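Local structure of tyrosine--tRNA ligase (Aeropyrum pernix, 2CYA) at residues N11-N16 against V63-D68; E23-G28 against K205-H210. The protein probably attaches tyrosine to tRNA(Tyr) in two steps, first activating it with ATP to tyrosyl-AMP and then transferring it to the acceptor end of the tRNA. All blocks are in the same frame, centred on the assembly; numbering follows the deposited sequence.

Contact 1 (N11-N16 against V63-D68)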
ATOM      1  N   ASN A  11      21.949 -20.290  23.132  1.00 39.89           N
ATOM      2  CA  ASN A  11      23.218 -19.542  23.165  1.00 39.16           C
ATOM      3  C   ASN A  11      23.805 -19.371  21.772  1.00 37.47           C
ATOM      4  O   ASN A  11      24.482 -18.390  21.496  1.00 39.88           O
ATOM      5  CB  ASN A  11      24.254 -20.222  24.058  1.00 40.60           C
ATOM      6  CG  ASN A  11      23.866 -20.206  25.522  1.00 42.52           C
ATOM      7  OD1 ASN A  11      23.381 -19.202  26.044  1.00 41.86           O
ATOM      8  ND2 ASN A  11      24.101 -21.321  26.197  1.00 43.92           N
ATOM      9  N   ARG A  12      23.554 -20.335  20.907  1.00 35.73           N
ATOM     10  CA  ARG A  12      24.047 -20.268  19.545  1.00 38.48           C
ATOM     11  C   ARG A  12      23.310 -19.146  18.795  1.00 37.63           C
ATOM     12  O   ARG A  12      23.912 -18.402  18.030  1.00 36.45           O
ATOM     13  CB  ARG A  12      23.817 -21.607  18.849  1.00 39.77           C
ATOM     14  CG  ARG A  12      23.721 -21.517  17.333  1.00 48.03           C
ATOM     15  CD  ARG A  12      24.700 -22.455  16.682  1.00 51.11           C
ATOM     16  NE  ARG A  12      26.071 -22.058  16.998  1.00 57.51           N
ATOM     17  CZ  ARG A  12      27.127 -22.853  16.863  1.00 59.63           C
ATOM     18  NH1 ARG A  12      26.969 -24.095  16.418  1.00 59.77           N
ATOM     19  NH2 ARG A  12      28.341 -22.404  17.166  1.00 61.40           N
ATOM     20  N   ILE A  13      22.005 -19.044  19.023  1.00 34.71           N
ATOM     21  CA  ILE A  13      21.188 -18.012  18.393  1.00 32.53           C
ATOM     22  C   ILE A  13      21.455 -16.651  19.032  1.00 32.81           C
ATOM     23  O   ILE A  13      21.562 -15.641  18.332  1.00 33.92           O
ATOM     24  CB  ILE A  13      19.670 -18.344  18.523  1.00 29.32           C
ATOM     25  CG1 ILE A  13      19.331 -19.534  17.636  1.00 27.81           C
ATOM     26  CG2 ILE A  13      18.829 -17.143  18.158  1.00 28.16           C
ATOM     27  CD1 ILE A  13      17.947 -20.084  17.865  1.00 27.80           C
ATOM     28  N   ALA A  14      21.583 -16.617  20.354  1.00 32.30           N
ATOM     29  CA  ALA A  14      21.805 -15.358  21.055  1.00 32.72           C
ATOM     30  C   ALA A  14      23.199 -14.764  20.930  1.00 34.73           C
ATOM     31  O   ALA A  14      23.364 -13.548  21.030  1.00 34.84           O
ATOM     32  CB  ALA A  14      21.462 -15.515  22.531  1.00 33.55           C
ATOM     33  N   ARG A  15      24.196 -15.614  20.714  1.00 36.21           N
ATOM     34  CA  ARG A  15      25.586 -15.170  20.622  1.00 38.51           C
ATOM     35  C   ARG A  15      25.804 -13.925  19.753  1.00 38.89           C
ATOM     36  O   ARG A  15      25.464 -13.904  18.573  1.00 37.00           O
ATOM     37  CB  ARG A  15      26.476 -16.339  20.142  1.00 40.00           C
ATOM     38  CG  ARG A  15      26.841 -16.329  18.663  1.00 44.54           C
ATOM     39  CD  ARG A  15      26.939 -17.731  18.046  1.00 45.33           C
ATOM     40  NE  ARG A  15      28.047 -18.515  18.566  1.00 49.36           N
ATOM     41  CZ  ARG A  15      28.833 -19.287  17.818  1.00 50.83           C
ATOM     42  NH1 ARG A  15      28.635 -19.378  16.505  1.00 49.71           N
ATOM     43  NH2 ARG A  15      29.820 -19.971  18.386  1.00 50.03           N
ATOM     44  N   ASN A  16      26.336 -12.883  20.384  1.00 39.71           N
ATOM     45  CA  ASN A  16      26.668 -11.623  19.741  1.00 41.53           C
ATOM     46  C   ASN A  16      25.533 -10.700  19.292  1.00 40.61           C
ATOM     47  O   ASN A  16      25.770  -9.689  18.630  1.00 40.27           O
ATOM     48  CB  ASN A  16      27.610 -11.891  18.570  1.00 45.80           C
ATOM     49  CG  ASN A  16      28.989 -12.316  19.031  1.00 50.07           C
ATOM     50  OD1 ASN A  16      29.620 -11.633  19.853  1.00 48.74           O
ATOM     51  ND2 ASN A  16      29.468 -13.448  18.510  1.00 51.91           N
ATOM     52  N   VAL A  63      20.583 -21.195  11.219  1.00 31.12           N
ATOM     53  CA  VAL A  63      20.470 -22.426  10.438  1.00 31.78           C
ATOM     54  C   VAL A  63      21.034 -23.631  11.211  1.00 33.29           C
ATOM     55  O   VAL A  63      20.439 -24.706  11.209  1.00 32.58           O
ATOM     56  CB  VAL A  63      21.241 -22.315   9.097  1.00 32.00           C
ATOM     57  CG1 VAL A  63      21.375 -23.701   8.441  1.00 32.00           C
ATOM     58  CG2 VAL A  63      20.518 -21.355   8.159  1.00 34.13           C
ATOM     59  N   GLU A  64      22.180 -23.455  11.865  1.00 33.41           N
ATOM     60  CA  GLU A  64      22.793 -24.562  12.608  1.00 35.31           C
ATOM     61  C   GLU A  64      22.015 -24.840  13.881  1.00 35.36           C
ATOM     62  O   GLU A  64      22.174 -25.891  14.494  1.00 39.66           O
ATOM     63  CB  GLU A  64      24.275 -24.262  12.922  1.00 36.04           C
ATOM     64  CG  GLU A  64      25.120 -24.006  11.659  1.00 37.51           C
ATOM     65  CD  GLU A  64      26.602 -23.728  11.937  1.00 41.26           C
ATOM     66  OE1 GLU A  64      26.947 -23.153  13.001  1.00 41.23           O
ATOM     67  OE2 GLU A  64      27.424 -24.071  11.063  1.00 41.30           O
ATOM     68  N   ALA A  65      21.155 -23.907  14.268  1.00 33.68           N
ATOM     69  CA  ALA A  65      20.338 -24.084  15.462  1.00 31.46           C
ATOM     70  C   ALA A  65      18.982 -24.714  15.108  1.00 31.65           C
ATOM     71  O   ALA A  65      18.072 -24.772  15.938  1.00 32.07           O
ATOM     72  CB  ALA A  65      20.149 -22.746  16.164  1.00 29.12           C
ATOM     73  N   GLY A  66      18.849 -25.195  13.876  1.00 30.21           N
ATOM     74  CA  GLY A  66      17.606 -25.832  13.487  1.00 31.82           C
ATOM     75  C   GLY A  66      16.477 -24.967  12.924  1.00 33.13           C
ATOM     76  O   GLY A  66      15.423 -25.504  12.596  1.00 34.82           O
ATOM     77  N   VAL A  67      16.675 -23.655  12.793  1.00 32.85           N
ATOM     78  CA  VAL A  67      15.628 -22.771  12.241  1.00 30.71           C
ATOM     79  C   VAL A  67      15.513 -22.884  10.711  1.00 30.63           C
ATOM     80  O   VAL A  67      16.523 -22.839  10.024  1.00 33.28           O
ATOM     81  CB  VAL A  67      15.917 -21.292  12.591  1.00 29.74           C
ATOM     82  CG1 VAL A  67      14.844 -20.387  11.970  1.00 29.69           C
ATOM     83  CG2 VAL A  67      15.965 -21.107  14.130  1.00 27.31           C
ATOM     84  N   ASP A  68      14.304 -23.051  10.171  1.00 31.07           N
ATOM     85  CA  ASP A  68      14.135 -23.108   8.710  1.00 30.84           C
ATOM     86  C   ASP A  68      14.206 -21.642   8.282  1.00 30.70           C
ATOM     87  O   ASP A  68      13.299 -20.841   8.557  1.00 30.10           O
ATOM     88  CB  ASP A  68      12.785 -23.728   8.319  1.00 37.13           C
ATOM     89  CG  ASP A  68      12.796 -25.265   8.391  1.00 44.84           C
ATOM     90  OD1 ASP A  68      13.711 -25.906   7.801  1.00 49.64           O
ATOM     91  OD2 ASP A  68      11.883 -25.839   9.024  1.00 49.72           O
TER
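The salt bridge between Arg12 and Glu64 is an odd one: the carboxylate oxygen sits over a face of the guanidinium instead of meeting its N-H groups. Glu64 OE1 lies 3.5 Å from Arg12 NH1, displaced toward the rim of the group, and the two planes are turned 46° apart. Attraction here is therefore by charge alone. For Arg12, chi1 (155°, CG anti to the backbone N) sets CG 4.0 Å from Ala65 CB, and the bends at chi2 and chi3 then turn the guanidinium toward Glu64. At the edge of the same guanidinium lies that of Arg15; Asp61 and Asp288, each salt-bridged to Arg15, bring negative charge that probably eases this pairing of cations.

Beneath the charged layer the contact is apolar. Ile13 reaches in with its longer branch, CG1 coming to 3.6 Å from Ala65 CB, while CD1 approaches Val67 CG2 more loosely at 4.4 Å. The methyl of Ala65 thus meets both Arg12 and Ile13.

Gly66, at positive phi, is the C-prime residue of a Schellman motif: Val67 N bonds to Leu62 O and Gly66 N to Val63 O, ending helix 51-64 before strand 68-73 of the class I Rossmann-fold catalytic domain.

Contact 2 (E23-G28 against K205-H210); sequences EEELKG and KPVAIH. With SO4 (sulfate ion), chain B.
Glu25 and Leu26 of helix 23-32 pack on Val207 of strand 207-211, part of the mixed sheet of the class I synthetase's Rossmann-fold catalytic domain. The short segments cross at -114°, with axes 8.5 Å apart.

The apolar part centres on Val207. With CG2 beside the backbone N and CG1 anti to it (chi1 163°), CG2 touches Glu25 CB and, equally near at 3.8 Å, Leu26 N, while CG1 faces Leu26 CB at 4.2 Å. Leu26 CD2 and Ile209 CD1 make a looser contact, and Ile180 of the adjacent strand touches Leu26, Val207 and Ile209.

The polar part runs through water. Glu25 OE2 and Lys205 NZ are 4.4 Å apart, too far for a salt bridge, and one water joins them, donating to the carboxylate and accepting from the ammonium. A second water donates to Glu25 OE1 and to Lys205 O. Glu25 OE1 also forms a direct salt bridge with Arg195, on helix 188-198.

At the helix's N-terminal end, a sulfate, probably from the crystallisation liquor, takes two backbone N-H groups: Glu24 N reaches O4 at 3.1 Å, and Glu23 N points almost straight at O3, 2.8 Å away at 175°.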
ATOM      1  N   GLU A  23      13.624 -13.187  25.109  1.00 30.87           N
ATOM      2  CA  GLU A  23      14.342 -14.447  25.313  1.00 33.18           C
ATOM      3  C   GLU A  23      13.427 -15.560  25.801  1.00 31.11           C
ATOM      4  O   GLU A  23      13.524 -16.706  25.356  1.00 32.01           O
ATOM      5  CB  GLU A  23      15.508 -14.250  26.308  1.00 34.26           C
ATOM      6  CG  GLU A  23      16.354 -12.996  26.034  1.00 38.69           C
ATOM      7  CD  GLU A  23      17.700 -12.975  26.779  1.00 41.33           C
ATOM      8  OE1 GLU A  23      17.807 -13.576  27.872  1.00 40.10           O
ATOM      9  OE2 GLU A  23      18.649 -12.333  26.271  1.00 42.87           O
ATOM     10  N   GLU A  24      12.519 -15.237  26.706  1.00 33.00           N
ATOM     11  CA  GLU A  24      11.629 -16.277  27.201  1.00 35.14           C
ATOM     12  C   GLU A  24      10.781 -16.797  26.058  1.00 33.17           C
ATOM     13  O   GLU A  24      10.543 -18.003  25.952  1.00 33.90           O
ATOM     14  CB  GLU A  24      10.746 -15.763  28.338  1.00 38.43           C
ATOM     15  CG  GLU A  24       9.944 -16.883  28.990  1.00 46.79           C
ATOM     16  CD  GLU A  24      10.792 -18.127  29.314  1.00 50.99           C
ATOM     17  OE1 GLU A  24      11.745 -18.029  30.136  1.00 51.90           O
ATOM     18  OE2 GLU A  24      10.500 -19.207  28.741  1.00 50.90           O
ATOM     19  N   GLU A  25      10.327 -15.899  25.190  1.00 30.62           N
ATOM     20  CA  GLU A  25       9.533 -16.346  24.054  1.00 29.76           C
ATOM     21  C   GLU A  25      10.356 -17.296  23.175  1.00 28.10           C
ATOM     22  O   GLU A  25       9.856 -18.344  22.780  1.00 27.63           O
ATOM     23  CB  GLU A  25       9.065 -15.158  23.220  1.00 31.48           C
ATOM     24  CG  GLU A  25       7.935 -14.335  23.842  1.00 33.18           C
ATOM     25  CD  GLU A  25       7.704 -13.059  23.060  1.00 32.52           C
ATOM     26  OE1 GLU A  25       8.119 -13.016  21.887  1.00 34.17           O
ATOM     27  OE2 GLU A  25       7.121 -12.105  23.601  1.00 35.32           O
ATOM     28  N   LEU A  26      11.606 -16.933  22.874  1.00 25.42           N
ATOM     29  CA  LEU A  26      12.460 -17.795  22.046  1.00 27.93           C
ATOM     30  C   LEU A  26      12.662 -19.134  22.733  1.00 28.72           C
ATOM     31  O   LEU A  26      12.589 -20.181  22.094  1.00 31.03           O
ATOM     32  CB  LEU A  26      13.841 -17.147  21.788  1.00 25.53           C
ATOM     33  CG  LEU A  26      14.834 -18.011  20.999  1.00 26.15           C
ATOM     34  CD1 LEU A  26      14.245 -18.463  19.658  1.00 27.31           C
ATOM     35  CD2 LEU A  26      16.105 -17.215  20.760  1.00 24.44           C
ATOM     36  N   LYS A  27      12.909 -19.110  24.038  1.00 29.54           N
ATOM     37  CA  LYS A  27      13.100 -20.368  24.753  1.00 31.99           C
ATOM     38  C   LYS A  27      11.836 -21.214  24.704  1.00 31.51           C
ATOM     39  O   LYS A  27      11.906 -22.441  24.613  1.00 31.35           O
ATOM     40  CB  LYS A  27      13.534 -20.107  26.202  1.00 33.82           C
ATOM     41  CG  LYS A  27      14.977 -19.623  26.302  1.00 36.90           C
ATOM     42  CD  LYS A  27      15.348 -19.166  27.702  1.00 40.92           C
ATOM     43  CE  LYS A  27      16.805 -18.729  27.772  1.00 43.83           C
ATOM     44  NZ  LYS A  27      17.203 -18.261  29.135  1.00 45.68           N
ATOM     45  N   GLY A  28      10.674 -20.561  24.738  1.00 31.79           N
ATOM     46  CA  GLY A  28       9.429 -21.310  24.666  1.00 28.72           C
ATOM     47  C   GLY A  28       9.302 -21.942  23.291  1.00 30.31           C
ATOM     48  O   GLY A  28       8.815 -23.067  23.151  1.00 30.30           O
ATOM     49  N   LYS A 205       3.134 -13.811  16.536  1.00 27.01           N
ATOM     50  CA  LYS A 205       3.883 -12.684  17.091  1.00 27.96           C
ATOM     51  C   LYS A 205       5.337 -13.157  16.994  1.00 29.19           C
ATOM     52  O   LYS A 205       5.749 -14.065  17.715  1.00 31.58           O
ATOM     53  CB  LYS A 205       3.490 -12.483  18.548  1.00 28.25           C
ATOM     54  CG  LYS A 205       4.019 -11.235  19.193  1.00 29.19           C
ATOM     55  CD  LYS A 205       3.623 -11.226  20.657  1.00 30.64           C
ATOM     56  CE  LYS A 205       3.985  -9.920  21.303  1.00 34.13           C
ATOM     57  NZ  LYS A 205       3.447  -9.867  22.683  1.00 38.95           N
ATOM     58  N   PRO A 206       6.132 -12.541  16.106  1.00 26.88           N
ATOM     59  CA  PRO A 206       7.521 -12.955  15.942  1.00 25.81           C
ATOM     60  C   PRO A 206       8.496 -12.528  17.011  1.00 27.27           C
ATOM     61  O   PRO A 206       8.410 -11.415  17.548  1.00 27.64           O
ATOM     62  CB  PRO A 206       7.902 -12.334  14.596  1.00 24.29           C
ATOM     63  CG  PRO A 206       7.205 -10.974  14.700  1.00 24.41           C
ATOM     64  CD  PRO A 206       5.829 -11.363  15.263  1.00 24.88           C
ATOM     65  N   VAL A 207       9.444 -13.419  17.292  1.00 26.01           N
ATOM     66  CA  VAL A 207      10.526 -13.114  18.219  1.00 25.65           C
ATOM     67  C   VAL A 207      11.498 -12.279  17.359  1.00 25.55           C
ATOM     68  O   VAL A 207      11.912 -12.728  16.291  1.00 25.53           O
ATOM     69  CB  VAL A 207      11.267 -14.394  18.657  1.00 27.57           C
ATOM     70  CG1 VAL A 207      12.619 -14.019  19.257  1.00 25.88           C
ATOM     71  CG2 VAL A 207      10.409 -15.195  19.668  1.00 26.47           C
ATOM     72  N   ALA A 208      11.841 -11.074  17.813  1.00 25.48           N
ATOM     73  CA  ALA A 208      12.756 -10.196  17.095  1.00 27.41           C
ATOM     74  C   ALA A 208      14.206 -10.346  17.573  1.00 28.40           C
ATOM     75  O   ALA A 208      14.499 -10.102  18.750  1.00 29.10           O
ATOM     76  CB  ALA A 208      12.308  -8.720  17.261  1.00 25.88           C
ATOM     77  N   ILE A 209      15.112 -10.712  16.662  1.00 26.96           N
ATOM     78  CA  ILE A 209      16.538 -10.877  17.005  1.00 26.41           C
ATOM     79  C   ILE A 209      17.366  -9.848  16.255  1.00 26.17           C
ATOM     80  O   ILE A 209      17.493  -9.902  15.025  1.00 26.18           O
ATOM     81  CB  ILE A 209      17.058 -12.304  16.657  1.00 26.74           C
ATOM     82  CG1 ILE A 209      16.321 -13.350  17.495  1.00 26.31           C
ATOM     83  CG2 ILE A 209      18.570 -12.391  16.917  1.00 26.89           C
ATOM     84  CD1 ILE A 209      16.528 -14.760  17.046  1.00 25.53           C
ATOM     85  N   HIS A 210      17.948  -8.921  17.005  1.00 26.05           N
ATOM     86  CA  HIS A 210      18.720  -7.840  16.421  1.00 25.22           C
ATOM     87  C   HIS A 210      20.236  -7.925  16.573  1.00 28.52           C
ATOM     88  O   HIS A 210      20.763  -8.092  17.682  1.00 25.79           O
ATOM     89  CB  HIS A 210      18.198  -6.517  16.994  1.00 26.16           C
ATOM     90  CG  HIS A 210      16.729  -6.322  16.771  1.00 26.99           C
ATOM     91  ND1 HIS A 210      15.888  -5.795  17.725  1.00 27.86           N
ATOM     92  CD2 HIS A 210      15.943  -6.635  15.710  1.00 26.64           C
ATOM     93  CE1 HIS A 210      14.648  -5.791  17.264  1.00 28.51           C
ATOM     94  NE2 HIS A 210      14.654  -6.295  16.041  1.00 24.94           N
TER
HETATM   95  S   SO4 B1001      13.439 -11.326  27.982  1.00 82.86           S
HETATM   96  O1  SO4 B1001      14.445 -11.293  29.135  1.00 82.28           O
HETATM   97  O2  SO4 B1001      12.447 -10.190  28.239  1.00 82.74           O
HETATM   98  O3  SO4 B1001      14.151 -10.998  26.796  1.00 80.73           O
HETATM   99  O4  SO4 B1001      12.689 -12.526  28.171  1.00 80.02           O
HETATM  100  O   HOH W   1       4.441 -12.732  23.733  1.00 30.22           O
HETATM  101  O   HOH W   2       6.418 -14.601  20.353  1.00 34.33           O

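From the N terminus, helix 5-14 comes first, and contact 1 closes a loop of 46 residues by bringing its end against the end of helix 51-64. Within that loop, after strand 19-21, lies helix 23-32, from which contact 2 closes a far longer loop of 176 residues onto strand 207-211. Because residues 63-68 fall between the two halves of contact 2, the loops cross rather than nest. The contacts, their centres about 12 Å apart, meet at Ile13, whose CG2 lies 3.5 Å from Ile209 CD1 and also packs on Leu26. Together they tie the two N-terminal helices to the catalytic domain's sheet and to helix 51-64.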